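PDB 3EOI: PilM from Escherichia coli, which is of unknown function but probably belongs to a plasmid-encoded pilus assembly system. Local coordinates for residues A18-R23 against T55-H60; P36-R39 against Q44-S47; G97-L100 against R106-I109. All coordinates share one frame; numbering follows the deposited sequence.

How the contacts relate
Contact 1 lies on helix 10-34, contact 2 in the loop that follows it, and contact 3 at the far edge of the sheet. The five-stranded antiparallel sheet runs from strand 59-63 at one edge to strand 98-100 at the other. Contact 1 sets the helix against the chain entering the first edge strand. Contact 2 falls between its two segments in the chain and shapes the turn after the helix. Their centres are 16 Å apart, and His60 links them through hydrogen bonds to Gln44 and Leu45. Contact 3 comes later, centred 22 Å from contact 1 and 24 Å from contact 2. Contacts 1 and 2 thus sit at the 59-63 edge, and contact 3 at the 98-100 edge.

Contact 1 of 3, residues A18-R23 against T55-H60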
loop_
_atom_site.group_PDB
_atom_site.type_symbol
_atom_site.label_atom_id
_atom_site.label_comp_id
_atom_site.label_asym_id
_atom_site.label_seq_id
_atom_site.Cartn_x
_atom_site.Cartn_y
_atom_site.Cartn_z
ATOM N N ALA A 18 -6.937 -6.004 -1.803
ATOM C CA ALA A 18 -7.299 -4.616 -1.834
ATOM C C ALA A 18 -7.984 -4.229 -0.557
ATOM O O ALA A 18 -7.762 -3.110 -0.062
ATOM C CB ALA A 18 -8.256 -4.370 -3.031
ATOM N N ALA A 19 -8.836 -5.115 -0.025
ATOM C CA ALA A 19 -9.529 -4.757 1.208
ATOM C C ALA A 19 -8.543 -4.589 2.345
ATOM O O ALA A 19 -8.644 -3.597 3.139
ATOM C CB ALA A 19 -10.610 -5.819 1.572
ATOM N N ASP A 20 -7.568 -5.506 2.416
ATOM C CA ASP A 20 -6.506 -5.355 3.433
ATOM C C ASP A 20 -5.692 -4.056 3.277
ATOM O O ASP A 20 -5.388 -3.344 4.264
ATOM C CB ASP A 20 -5.521 -6.527 3.423
ATOM C CG ASP A 20 -6.179 -7.865 3.768
ATOM O OD1 ASP A 20 -7.318 -7.853 4.254
ATOM O OD2 ASP A 20 -5.498 -8.924 3.613
ATOM N N PHE A 21 -5.277 -3.788 2.036
ATOM C CA PHE A 21 -4.545 -2.556 1.721
ATOM C C PHE A 21 -5.364 -1.338 2.229
ATOM O O PHE A 21 -4.849 -0.392 2.889
ATOM C CB PHE A 21 -4.353 -2.497 0.201
ATOM C CG PHE A 21 -3.448 -1.395 -0.291
ATOM C CD1 PHE A 21 -3.850 -0.044 -0.216
ATOM C CD2 PHE A 21 -2.178 -1.696 -0.823
ATOM C CE1 PHE A 21 -3.025 0.956 -0.657
ATOM C CE2 PHE A 21 -1.334 -0.644 -1.339
ATOM C CZ PHE A 21 -1.778 0.702 -1.228
ATOM N N ILE A 22 -6.647 -1.293 1.872
ATOM C CA ILE A 22 -7.418 -0.085 2.188
ATOM C C ILE A 22 -7.565 0.041 3.699
ATOM O O ILE A 22 -7.491 1.157 4.258
ATOM C CB ILE A 22 -8.782 -0.098 1.485
ATOM C CG1 ILE A 22 -8.558 0.111 -0.019
ATOM C CG2 ILE A 22 -9.672 1.014 2.026
ATOM C CD1 ILE A 22 -9.695 -0.296 -0.859
ATOM N N ARG A 23 -7.747 -1.090 4.369
ATOM C CA ARG A 23 -7.909 -1.089 5.834
ATOM C C ARG A 23 -6.690 -0.542 6.529
ATOM O O ARG A 23 -6.805 0.304 7.478
ATOM C CB ARG A 23 -8.165 -2.514 6.308
ATOM C CG ARG A 23 -8.703 -2.604 7.680
ATOM C CD ARG A 23 -9.304 -3.974 7.863
ATOM N NE ARG A 23 -8.288 -5.036 7.762
ATOM C CZ ARG A 23 -8.279 -6.009 6.833
ATOM N NH1 ARG A 23 -9.238 -6.101 5.899
ATOM N NH2 ARG A 23 -7.302 -6.913 6.874
ATOM N N THR A 55 0.183 -8.260 9.315
ATOM C CA THR A 55 -0.372 -8.685 8.052
ATOM C C THR A 55 0.740 -9.009 7.091
ATOM O O THR A 55 1.817 -8.416 7.166
ATOM C CB THR A 55 -1.202 -7.595 7.414
ATOM O OG1 THR A 55 -1.587 -8.030 6.093
ATOM C CG2 THR A 55 -0.387 -6.294 7.355
ATOM N N LYS A 56 0.474 -9.923 6.169
ATOM C CA LYS A 56 1.515 -10.386 5.288
ATOM C C LYS A 56 1.435 -9.735 3.921
ATOM O O LYS A 56 2.416 -9.735 3.186
ATOM C CB LYS A 56 1.455 -11.913 5.144
ATOM C CG LYS A 56 2.817 -12.550 4.913
ATOM C CD LYS A 56 3.752 -11.593 4.172
ATOM C CE LYS A 56 4.949 -12.328 3.591
ATOM N NZ LYS A 56 4.558 -13.129 2.395
ATOM N N ASN A 57 0.282 -9.178 3.559
ATOM C CA ASN A 57 0.146 -8.710 2.201
ATOM C C ASN A 57 0.084 -7.190 2.038
ATOM O O ASN A 57 -0.215 -6.710 0.961
ATOM C CB ASN A 57 -1.035 -9.384 1.481
ATOM C CG ASN A 57 -2.321 -9.191 2.210
ATOM O OD1 ASN A 57 -2.312 -8.538 3.256
ATOM N ND2 ASN A 57 -3.439 -9.763 1.695
ATOM N N VAL A 58 0.408 -6.443 3.088
ATOM C CA VAL A 58 0.523 -4.973 2.941
ATOM C C VAL A 58 1.668 -4.482 3.815
ATOM O O VAL A 58 1.848 -4.984 4.926
ATOM C CB VAL A 58 -0.796 -4.223 3.195
ATOM C CG1 VAL A 58 -1.520 -4.739 4.378
ATOM C CG2 VAL A 58 -0.549 -2.722 3.295
ATOM N N SER A 59 2.514 -3.575 3.298
ATOM C CA SER A 59 3.704 -3.105 3.998
ATOM C C SER A 59 3.655 -1.578 4.028
ATOM O O SER A 59 2.966 -0.965 3.226
ATOM C CB SER A 59 4.945 -3.516 3.242
ATOM O OG SER A 59 4.964 -4.966 3.078
ATOM N N HIS A 60 4.363 -1.010 5.011
ATOM C CA HIS A 60 4.482 0.407 5.103
ATOM C C HIS A 60 5.786 0.893 5.700
ATOM O O HIS A 60 6.570 0.135 6.274
ATOM C CB HIS A 60 3.261 1.027 5.796
ATOM C CG HIS A 60 3.371 1.102 7.297
ATOM N ND1 HIS A 60 3.054 0.030 8.103
ATOM C CD2 HIS A 60 3.656 2.140 8.137
ATOM C CE1 HIS A 60 3.209 0.379 9.378
ATOM N NE2 HIS A 60 3.571 1.651 9.425
#
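Asp20 and Asn57 make the polar part of this contact. Asn57 ND2 donates a hydrogen bond to Asp20 OD2, 2.9 Å long, with an N-H...O angle of 153°. The acceptor lies in the amide plane of Asn57. The amide N-H meets OD2 on its anti side, somewhat out of the carboxylate plane. The carboxylate and amide planes are turned 61° apart. Asn57 CG sits between its own backbone N and carbonyl carbon (chi1 56°), and this brings the amide to the helix.

The other carboxylate oxygen serves the helix itself. Arg23 NH2 forms a salt bridge with Asp20 OD1 at 2.8 Å, coming from above the carboxylate plane. Gln16 also donates to OD1 from one turn earlier, and Gln17 adds a hydrogen bond to Asn57 O. Both oxygens of this buried carboxylate therefore have partners, and the nearby arginine would probably favour its charged form.

Van der Waals contact comes from Val58, whose two methyls reach different parts of the helix. Val58 CG1 lies 4.1 Å from Asp20 O. Val58 CG2 lies 4.3 Å from Phe21 CA. The Phe21 ring goes on to touch Ala71 of strand 66-72 and Leu81 of helix 77-84.

The arrangement is that of a helix packed on an antiparallel sheet in an alpha+beta domain, with a side-chain bond fixing the loop that leads into edge strand 59-63.

Contact 2 of 3, residues P36-R39 against Q44-S47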
loop_
_atom_site.group_PDB
_atom_site.type_symbol
_atom_site.label_atom_id
_atom_site.label_comp_id
_atom_site.label_asym_id
_atom_site.label_seq_id
_atom_site.Cartn_x
_atom_site.Cartn_y
_atom_site.Cartn_z
ATOM N N PRO A 36 0.431 14.276 13.625
ATOM C CA PRO A 36 1.338 14.541 12.523
ATOM C C PRO A 36 2.786 14.553 13.003
ATOM O O PRO A 36 3.678 14.285 12.221
ATOM C CB PRO A 36 0.921 15.932 11.995
ATOM C CG PRO A 36 -0.444 16.181 12.585
ATOM C CD PRO A 36 -0.545 15.353 13.856
ATOM N N GLU A 37 3.038 14.829 14.275
ATOM C CA GLU A 37 4.418 14.844 14.762
ATOM C C GLU A 37 5.125 13.473 14.692
ATOM O O GLU A 37 6.363 13.377 14.788
ATOM C CB GLU A 37 4.465 15.365 16.197
ATOM C CG GLU A 37 3.989 14.385 17.228
ATOM C CD GLU A 37 2.457 14.318 17.391
ATOM O OE1 GLU A 37 1.656 15.023 16.688
ATOM O OE2 GLU A 37 2.069 13.535 18.286
ATOM N N ARG A 38 4.328 12.409 14.569
ATOM C CA ARG A 38 4.888 11.042 14.477
ATOM C C ARG A 38 5.676 10.858 13.156
ATOM O O ARG A 38 6.619 10.057 13.095
ATOM C CB ARG A 38 3.761 10.005 14.619
ATOM C CG ARG A 38 4.215 8.567 14.323
ATOM C CD ARG A 38 5.168 8.077 15.362
ATOM N NE ARG A 38 5.580 6.681 15.123
ATOM C CZ ARG A 38 6.460 6.351 14.173
ATOM N NH1 ARG A 38 6.987 7.309 13.382
ATOM N NH2 ARG A 38 6.822 5.076 13.993
ATOM N N ARG A 39 5.340 11.652 12.150
ATOM C CA ARG A 39 6.051 11.562 10.843
ATOM C C ARG A 39 7.580 11.676 10.917
ATOM O O ARG A 39 8.308 10.983 10.190
ATOM C CB ARG A 39 5.525 12.579 9.879
ATOM C CG ARG A 39 4.101 12.248 9.423
ATOM C CD ARG A 39 3.499 13.375 8.590
ATOM N NE ARG A 39 2.149 13.048 8.051
ATOM C CZ ARG A 39 1.941 12.360 6.913
ATOM N NH1 ARG A 39 2.999 11.980 6.127
ATOM N NH2 ARG A 39 0.700 12.059 6.552
ATOM N N GLN A 44 7.860 2.341 11.429
ATOM C CA GLN A 44 6.488 1.931 11.198
ATOM C C GLN A 44 5.640 2.213 12.432
ATOM O O GLN A 44 6.139 2.213 13.585
ATOM C CB GLN A 44 6.422 0.406 10.979
ATOM C CG GLN A 44 6.831 -0.152 9.622
ATOM C CD GLN A 44 8.315 -0.197 9.367
ATOM O OE1 GLN A 44 9.118 -0.472 10.282
ATOM N NE2 GLN A 44 8.704 0.003 8.090
ATOM N N LEU A 45 4.327 2.357 12.197
ATOM C CA LEU A 45 3.387 2.444 13.295
ATOM C C LEU A 45 3.185 1.025 13.819
ATOM O O LEU A 45 3.377 0.042 13.090
ATOM C CB LEU A 45 2.050 3.001 12.822
ATOM C CG LEU A 45 2.127 4.350 12.157
ATOM C CD1 LEU A 45 0.716 4.778 11.841
ATOM C CD2 LEU A 45 2.738 5.354 13.101
ATOM N N THR A 46 2.762 0.891 15.059
ATOM C CA THR A 46 2.617 -0.463 15.620
ATOM C C THR A 46 1.224 -1.040 15.478
ATOM O O THR A 46 0.268 -0.332 15.153
ATOM C CB THR A 46 2.949 -0.485 17.118
ATOM O OG1 THR A 46 1.967 0.297 17.810
ATOM C CG2 THR A 46 4.376 0.078 17.401
ATOM N N SER A 47 1.107 -2.343 15.754
ATOM C CA SER A 47 -0.214 -3.011 15.759
ATOM C C SER A 47 -1.166 -2.378 16.731
ATOM O O SER A 47 -2.351 -2.152 16.389
ATOM C CB SER A 47 -0.080 -4.509 16.039
ATOM O OG SER A 47 0.336 -5.147 14.848
#
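Arg38 carries most of this contact, and Leu45 and Gln44 supply the other side. The arginine reaches across the turn that follows helix 10-34. Its CG stands anti to the backbone N (chi1 171°), and the chain then bends at chi2 (68°). This course takes the guanidinium to the backbone of Gln44 and the side chain of Leu45.

Leu45 touches Arg38 with one methyl. Its CD2 is 3.7 Å from Arg38 NE and equally close to Arg38 CG. The same methyl covers one face of the guanidinium, 3.6 Å above the plane and nearer its margin than its middle. The two side chains run antiparallel alongside one another. Leu45 is buried, and both it and Arg38 pack against the same two side chains, Tyr31 of helix 10-34 and Ile62 of strand 59-63.

Gln44 takes part through its backbone. Its carbonyl O lies near the guanidinium plane, at the edge, 3.0 Å from Arg38 NH2. The clear polar partner of the arginine is Gly42, whose O accepts a hydrogen bond from Arg38 NH1 and helps to fix the rotation of the group. The side chain of Gln44 turns elsewhere, and its NE2 bonds to His60 O on strand 59-63.

Arg38 thus combines two kinds of contact. Its flat face and aliphatic stem take an apolar methyl, while the edge of the guanidinium faces backbone oxygen. The backbone oxygen at that edge probably offsets part of the guanidinium charge, and the leucine methyl lies where the cation presents no N-H.

Contact 3 of 3, residues G97-L100 against R106-I109; sequences GRLL and RISI
Leu99 and Ile107 cross obliquely, branch against branch. Leu99 CD2 lies 3.9 Å from Ile107 CG2 and 4.0 Å from Ile107 CD1, so one leucine methyl meets both arms of the isoleucine. Leu99 CG stands anti to its backbone N (chi1 -176°), and this brings CD2 to Ile107. Leu99 is buried and also packs on Ala92 and Leu111.

The backbones also meet. Ile107 N donates to Leu99 O at 2.8 Å, and the N-H...O angle of 178° makes the bond nearly straight. Arg106 CA adds a CA-H...O contact to the same oxygen, 3.5 Å away. Leu100 and Arg106 form a single beta bridge. It joins the returning loop to strand 98-100, the outermost strand of the sheet on this side. Past the bridge the loop turns away through an inverse gamma turn centred on Ser108, closed by a bond from Ile109 N to Ile107 O.

Leu100 sets its CD2 methyl 3.8 Å from Arg106 CA. It also touches Arg93 and Glu95 of strand 92-95.

Arg98 and Arg106 run side by side in the same direction at the surface. Arg98 CD lies in the plane of the Arg106 guanidinium, at its edge, 3.7 Å from Arg106 NE. The two guanidinium planes differ by 36°. Their NH2 atoms stay 4.7 Å apart, and Arg98 NE makes a weak hydrogen bond back to Gly97 O.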
loop_
_atom_site.group_PDB
_atom_site.type_symbol
_atom_site.label_atom_id
_atom_site.label_comp_id
_atom_site.label_asym_id
_atom_site.label_seq_id
_atom_site.Cartn_x
_atom_site.Cartn_y
_atom_site.Cartn_z
ATOM N N GLY A 97 12.884 0.900 -9.761
ATOM C CA GLY A 97 13.296 1.815 -8.716
ATOM C C GLY A 97 12.710 3.211 -8.785
ATOM O O GLY A 97 13.120 4.075 -8.001
ATOM N N ARG A 98 11.769 3.436 -9.705
ATOM C CA ARG A 98 11.172 4.757 -9.921
ATOM C C ARG A 98 9.691 4.807 -9.567
ATOM O O ARG A 98 8.930 3.864 -9.876
ATOM C CB ARG A 98 11.285 5.175 -11.397
ATOM C CG ARG A 98 12.710 5.424 -11.897
ATOM C CD ARG A 98 13.427 6.487 -11.069
ATOM N NE ARG A 98 14.405 5.879 -10.183
ATOM C CZ ARG A 98 15.602 5.466 -10.584
ATOM N NH1 ARG A 98 16.433 4.903 -9.707
ATOM N NH2 ARG A 98 15.958 5.602 -11.863
ATOM N N LEU A 99 9.291 5.936 -8.979
ATOM C CA LEU A 99 7.885 6.184 -8.708
ATOM C C LEU A 99 7.234 6.711 -9.953
ATOM O O LEU A 99 7.673 7.732 -10.511
ATOM C CB LEU A 99 7.729 7.211 -7.535
ATOM C CG LEU A 99 6.240 7.442 -7.136
ATOM C CD1 LEU A 99 5.690 6.119 -6.532
ATOM C CD2 LEU A 99 6.075 8.618 -6.110
ATOM N N LEU A 100 6.172 6.022 -10.370
ATOM C CA LEU A 100 5.382 6.359 -11.582
ATOM C C LEU A 100 3.935 6.654 -11.225
ATOM O O LEU A 100 3.300 6.001 -10.387
ATOM C CB LEU A 100 5.382 5.210 -12.612
ATOM C CG LEU A 100 6.773 4.660 -13.032
ATOM C CD1 LEU A 100 6.530 3.617 -14.179
ATOM C CD2 LEU A 100 7.686 5.777 -13.497
ATOM N N ARG A 106 7.000 9.430 -14.743
ATOM C CA ARG A 106 7.857 9.527 -13.550
ATOM C C ARG A 106 7.419 10.663 -12.630
ATOM O O ARG A 106 7.068 11.751 -13.083
ATOM C CB ARG A 106 9.307 9.759 -13.980
ATOM C CG ARG A 106 10.332 9.214 -12.987
ATOM C CD ARG A 106 11.716 9.839 -13.178
ATOM N NE ARG A 106 12.722 8.922 -13.768
ATOM C CZ ARG A 106 13.366 9.132 -14.922
ATOM N NH1 ARG A 106 13.134 10.223 -15.638
ATOM N NH2 ARG A 106 14.253 8.244 -15.365
ATOM N N ILE A 107 7.415 10.381 -11.327
ATOM C CA ILE A 107 7.306 11.386 -10.307
ATOM C C ILE A 107 8.720 11.481 -9.703
ATOM O O ILE A 107 9.222 10.516 -9.115
ATOM C CB ILE A 107 6.250 11.008 -9.243
ATOM C CG1 ILE A 107 4.828 10.974 -9.855
ATOM C CG2 ILE A 107 6.326 11.985 -8.036
ATOM C CD1 ILE A 107 3.792 10.305 -8.995
ATOM N N SER A 108 9.360 12.642 -9.857
ATOM C CA SER A 108 10.778 12.826 -9.530
ATOM C C SER A 108 11.011 13.075 -8.052
ATOM O O SER A 108 11.435 14.164 -7.652
ATOM C CB SER A 108 11.384 13.939 -10.406
ATOM O OG SER A 108 11.485 13.427 -11.731
ATOM N N ILE A 109 10.717 12.039 -7.251
ATOM C CA ILE A 109 10.965 11.972 -5.802
ATOM C C ILE A 109 11.943 10.835 -5.677
ATOM O O ILE A 109 11.813 9.842 -6.414
ATOM C CB ILE A 109 9.656 11.494 -5.043
ATOM C CG1 ILE A 109 8.994 12.649 -4.368
ATOM C CG2 ILE A 109 9.947 10.418 -4.007
ATOM C CD1 ILE A 109 9.132 13.768 -5.180
#